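Local coordinates for protein bottromycin amidohydrolase (Streptomyces purpureus, PDB 6I5S) that probably hydrolyses an amide bond of the thiazoline-containing precursor during bottromycin biosynthesis, acting as a gatekeeper zinc amidohydrolase of that pathway, at residues Ala9-Gly21 with Gly119-Arg131. Sequence-based numbering, arbitrary orientation.
Sequences AQWRHRRGLLPEG and GEPAHLLAAGVHR
Leu17 and Leu18 pack against Ala122, Ala126 and Val129 on helix 121-132, the crossover helix of a beta-alpha-beta unit between parallel neighbours 111-116 and 139-142 of the mixed sheet. Gln10-Leu18 carry the contact through three overlapping type I turns. The leucines form its buried, apolar part. CD1 of Leu17 lies 3.7 Å from CD2 of His123, approaching the ring obliquely, and 4.0 Å from CB of Ala126; the small alanines leave room for the longer leucine. The imidazole is held from two sides: ND1 accepts from the N of Glu120, the N-cap residue, while NE2 bonds to the O of Val97. Leu18 and Val129 meet tip to tip, CD1 being 3.7 Å from CG2. The backbone comes closest at O of Arg14, 3.2 Å from CA of Ala122 in a CA-H...O contact and 3.3 Å from CB of Leu125. One water links O of Arg14 and N of Leu17 to O of Ala122; another accepts from N of Ala122 and donates to O of Gln10. The solvent side is looser. Gln10 crosses the Pro121 ring obliquely, its NE2 3.7 Å from CD; proline suits this first helical turn, having no N-H to leave without a partner. The long aliphatic stem of Arg15 can cover Leu125 while its charged end stays at the solvent side: bent at chi3 (58°), it brings the guanidinium back over Leu125, with CD1 above one face and CD2 3.9 Å from NH2.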
# COMPACT_ATOMS: atom_id res chain seq x y z
N ALA A 9 -0.21 17.10 20.45
CA ALA A 9 -1.19 16.12 20.91
C ALA A 9 -0.89 14.73 20.36
O ALA A 9 -1.60 13.76 20.63
CB ALA A 9 -2.57 16.55 20.51
N GLN A 10 0.17 14.62 19.56
CA GLN A 10 0.46 13.35 18.94
C GLN A 10 0.92 12.30 19.95
O GLN A 10 0.78 11.09 19.68
CB GLN A 10 1.52 13.54 17.85
CG GLN A 10 1.04 14.37 16.69
CD GLN A 10 2.14 14.67 15.71
OE1 GLN A 10 3.01 15.50 15.96
NE2 GLN A 10 2.13 13.98 14.58
N TRP A 11 1.43 12.72 21.10
CA TRP A 11 1.90 11.77 22.10
C TRP A 11 0.75 11.28 22.95
O TRP A 11 0.62 10.09 23.19
CB TRP A 11 2.99 12.37 22.98
CG TRP A 11 3.63 11.36 23.90
CD1 TRP A 11 3.43 11.23 25.24
CD2 TRP A 11 4.58 10.34 23.53
NE1 TRP A 11 4.16 10.17 25.73
CE2 TRP A 11 4.87 9.61 24.70
CE3 TRP A 11 5.16 9.95 22.32
CZ2 TRP A 11 5.73 8.54 24.70
CZ3 TRP A 11 6.03 8.90 22.33
CH2 TRP A 11 6.32 8.22 23.53
N ARG A 12 -0.11 12.21 23.39
CA ARG A 12 -1.28 11.86 24.17
C ARG A 12 -2.16 10.87 23.43
O ARG A 12 -2.69 9.93 24.02
CB ARG A 12 -2.06 13.13 24.50
CG ARG A 12 -3.19 12.98 25.49
CD ARG A 12 -3.57 14.34 26.10
NE ARG A 12 -3.76 15.37 25.08
CZ ARG A 12 -4.91 15.63 24.48
NH1 ARG A 12 -6.01 14.94 24.77
NH2 ARG A 12 -4.97 16.59 23.56
N HIS A 13 -2.31 11.05 22.12
CA HIS A 13 -3.18 10.21 21.31
C HIS A 13 -2.40 9.13 20.57
O HIS A 13 -2.85 8.63 19.53
CB HIS A 13 -3.96 11.07 20.33
CG HIS A 13 -4.89 12.03 20.99
ND1 HIS A 13 -5.44 11.80 22.24
CD2 HIS A 13 -5.38 13.22 20.58
CE1 HIS A 13 -6.22 12.81 22.57
NE2 HIS A 13 -6.20 13.69 21.58
N ARG A 14 -1.20 8.76 21.06
CA ARG A 14 -0.39 7.78 20.32
C ARG A 14 -1.07 6.42 20.18
O ARG A 14 -0.66 5.64 19.30
CB ARG A 14 0.98 7.62 20.97
CG ARG A 14 0.95 7.06 22.35
CD ARG A 14 2.34 7.21 23.01
NE ARG A 14 2.39 6.62 24.34
CZ ARG A 14 1.92 7.20 25.43
NH1 ARG A 14 1.35 8.40 25.36
NH2 ARG A 14 2.03 6.57 26.59
N ARG A 15 -2.01 6.04 21.05
CA ARG A 15 -2.72 4.76 20.90
C ARG A 15 -3.97 4.90 20.05
O ARG A 15 -4.80 4.01 20.02
CB ARG A 15 -3.08 4.15 22.26
CG ARG A 15 -1.86 3.88 23.13
CD ARG A 15 -2.20 2.98 24.37
NE ARG A 15 -2.77 1.68 23.96
CZ ARG A 15 -2.05 0.60 23.66
NH1 ARG A 15 -2.66 -0.52 23.29
NH2 ARG A 15 -0.73 0.62 23.76
N GLY A 16 -4.08 5.99 19.29
CA GLY A 16 -5.29 6.28 18.52
C GLY A 16 -5.68 5.27 17.48
O GLY A 16 -6.85 5.19 17.12
N LEU A 17 -4.74 4.49 16.96
CA LEU A 17 -5.13 3.46 16.02
C LEU A 17 -5.79 2.26 16.68
O LEU A 17 -6.39 1.45 15.98
CB LEU A 17 -3.94 2.94 15.23
CG LEU A 17 -3.33 3.94 14.24
CD1 LEU A 17 -2.04 3.45 13.67
CD2 LEU A 17 -4.35 4.26 13.08
N LEU A 18 -5.67 2.12 18.01
CA LEU A 18 -6.08 0.91 18.71
C LEU A 18 -6.83 1.32 19.96
O LEU A 18 -6.41 1.04 21.08
CB LEU A 18 -4.88 0.03 19.05
CG LEU A 18 -4.10 -0.44 17.82
CD1 LEU A 18 -2.76 -1.00 18.21
CD2 LEU A 18 -4.91 -1.46 17.03
N PRO A 19 -7.95 1.99 19.79
CA PRO A 19 -8.62 2.59 20.94
C PRO A 19 -9.25 1.54 21.84
O PRO A 19 -9.77 0.51 21.39
CB PRO A 19 -9.69 3.49 20.30
CG PRO A 19 -9.92 2.93 18.92
CD PRO A 19 -8.58 2.37 18.50
N GLU A 20 -9.21 1.83 23.13
CA GLU A 20 -9.81 0.94 24.13
C GLU A 20 -11.30 0.80 23.89
O GLU A 20 -11.99 1.77 23.52
CB GLU A 20 -9.57 1.48 25.54
CG GLU A 20 -8.12 1.79 25.87
CD GLU A 20 -7.43 0.67 26.61
OE1 GLU A 20 -7.78 0.45 27.79
OE2 GLU A 20 -6.56 0.01 26.01
N GLY A 21 -11.82 -0.40 24.12
CA GLY A 21 -13.24 -0.69 23.96
C GLY A 21 -13.73 -0.79 22.53
O GLY A 21 -14.94 -0.91 22.32
N GLY A 119 3.56 9.48 8.29
CA GLY A 119 3.68 8.80 9.57
C GLY A 119 3.57 9.73 10.76
O GLY A 119 3.97 10.89 10.74
N GLU A 120 3.10 9.15 11.85
CA GLU A 120 2.90 9.82 13.14
C GLU A 120 3.38 8.91 14.27
O GLU A 120 3.59 7.71 14.06
CB GLU A 120 1.41 10.13 13.39
CG GLU A 120 0.84 11.14 12.42
CD GLU A 120 -0.56 11.60 12.81
OE1 GLU A 120 -0.91 11.54 14.01
OE2 GLU A 120 -1.32 12.01 11.91
N PRO A 121 3.56 9.44 15.46
CA PRO A 121 3.83 8.55 16.63
C PRO A 121 2.83 7.41 16.79
O PRO A 121 3.24 6.32 17.18
CB PRO A 121 3.77 9.53 17.80
CG PRO A 121 4.25 10.83 17.21
CD PRO A 121 3.62 10.87 15.84
N ALA A 122 1.54 7.61 16.42
CA ALA A 122 0.57 6.51 16.49
C ALA A 122 0.95 5.30 15.66
O ALA A 122 0.64 4.16 16.04
CB ALA A 122 -0.81 6.99 16.06
N HIS A 123 1.61 5.51 14.51
CA HIS A 123 2.07 4.36 13.75
C HIS A 123 3.27 3.67 14.36
O HIS A 123 3.41 2.45 14.20
CB HIS A 123 2.38 4.78 12.31
CG HIS A 123 1.23 5.40 11.63
ND1 HIS A 123 1.03 6.76 11.58
CD2 HIS A 123 0.16 4.82 11.02
CE1 HIS A 123 -0.11 7.01 10.96
NE2 HIS A 123 -0.67 5.85 10.63
N LEU A 124 4.17 4.41 15.01
CA LEU A 124 5.23 3.76 15.78
C LEU A 124 4.65 2.96 16.91
O LEU A 124 5.16 1.88 17.24
CB LEU A 124 6.18 4.82 16.33
CG LEU A 124 6.97 5.59 15.22
CD1 LEU A 124 7.93 6.52 15.89
CD2 LEU A 124 7.75 4.66 14.29
N LEU A 125 3.63 3.49 17.58
CA LEU A 125 2.97 2.71 18.63
C LEU A 125 2.42 1.41 18.06
O LEU A 125 2.62 0.32 18.64
CB LEU A 125 1.85 3.53 19.28
CG LEU A 125 1.08 2.97 20.47
CD1 LEU A 125 0.06 1.92 19.97
CD2 LEU A 125 1.99 2.35 21.53
N ALA A 126 1.77 1.49 16.90
CA ALA A 126 1.24 0.30 16.26
C ALA A 126 2.35 -0.69 15.94
O ALA A 126 2.15 -1.89 16.07
CB ALA A 126 0.48 0.69 14.99
N ALA A 127 3.54 -0.19 15.54
CA ALA A 127 4.69 -1.07 15.32
C ALA A 127 5.10 -1.75 16.63
O ALA A 127 5.51 -2.91 16.63
CB ALA A 127 5.89 -0.31 14.74
N GLY A 128 4.97 -1.03 17.76
CA GLY A 128 5.32 -1.65 19.06
C GLY A 128 4.34 -2.75 19.40
O GLY A 128 4.71 -3.81 19.93
N VAL A 129 3.05 -2.52 19.11
CA VAL A 129 2.03 -3.55 19.35
C VAL A 129 2.35 -4.78 18.51
O VAL A 129 2.15 -5.92 18.96
CB VAL A 129 0.65 -2.98 19.04
CG1 VAL A 129 -0.44 -4.08 18.98
CG2 VAL A 129 0.30 -1.92 20.04
N HIS A 130 2.78 -4.57 17.27
CA HIS A 130 3.20 -5.68 16.42
C HIS A 130 4.39 -6.44 17.01
O HIS A 130 4.38 -7.68 17.14
CB HIS A 130 3.53 -5.12 15.03
CG HIS A 130 3.70 -6.18 13.99
ND1 HIS A 130 4.79 -7.03 13.97
CD2 HIS A 130 2.93 -6.52 12.93
CE1 HIS A 130 4.67 -7.84 12.93
NE2 HIS A 130 3.56 -7.55 12.30
N ARG A 131 5.43 -5.71 17.39
CA ARG A 131 6.59 -6.34 18.02
C ARG A 131 6.21 -7.10 19.29
O ARG A 131 6.79 -8.15 19.59
CB ARG A 131 7.68 -5.28 18.36
CG ARG A 131 8.32 -4.65 17.12
CD ARG A 131 9.35 -3.57 17.49
NE ARG A 131 10.08 -3.06 16.32
CZ ARG A 131 10.06 -1.81 15.86
NH1 ARG A 131 9.35 -0.86 16.45
NH2 ARG A 131 10.76 -1.49 14.78
O HOH W 1 0.44 10.13 16.81
O HOH W 2 -1.94 4.05 17.56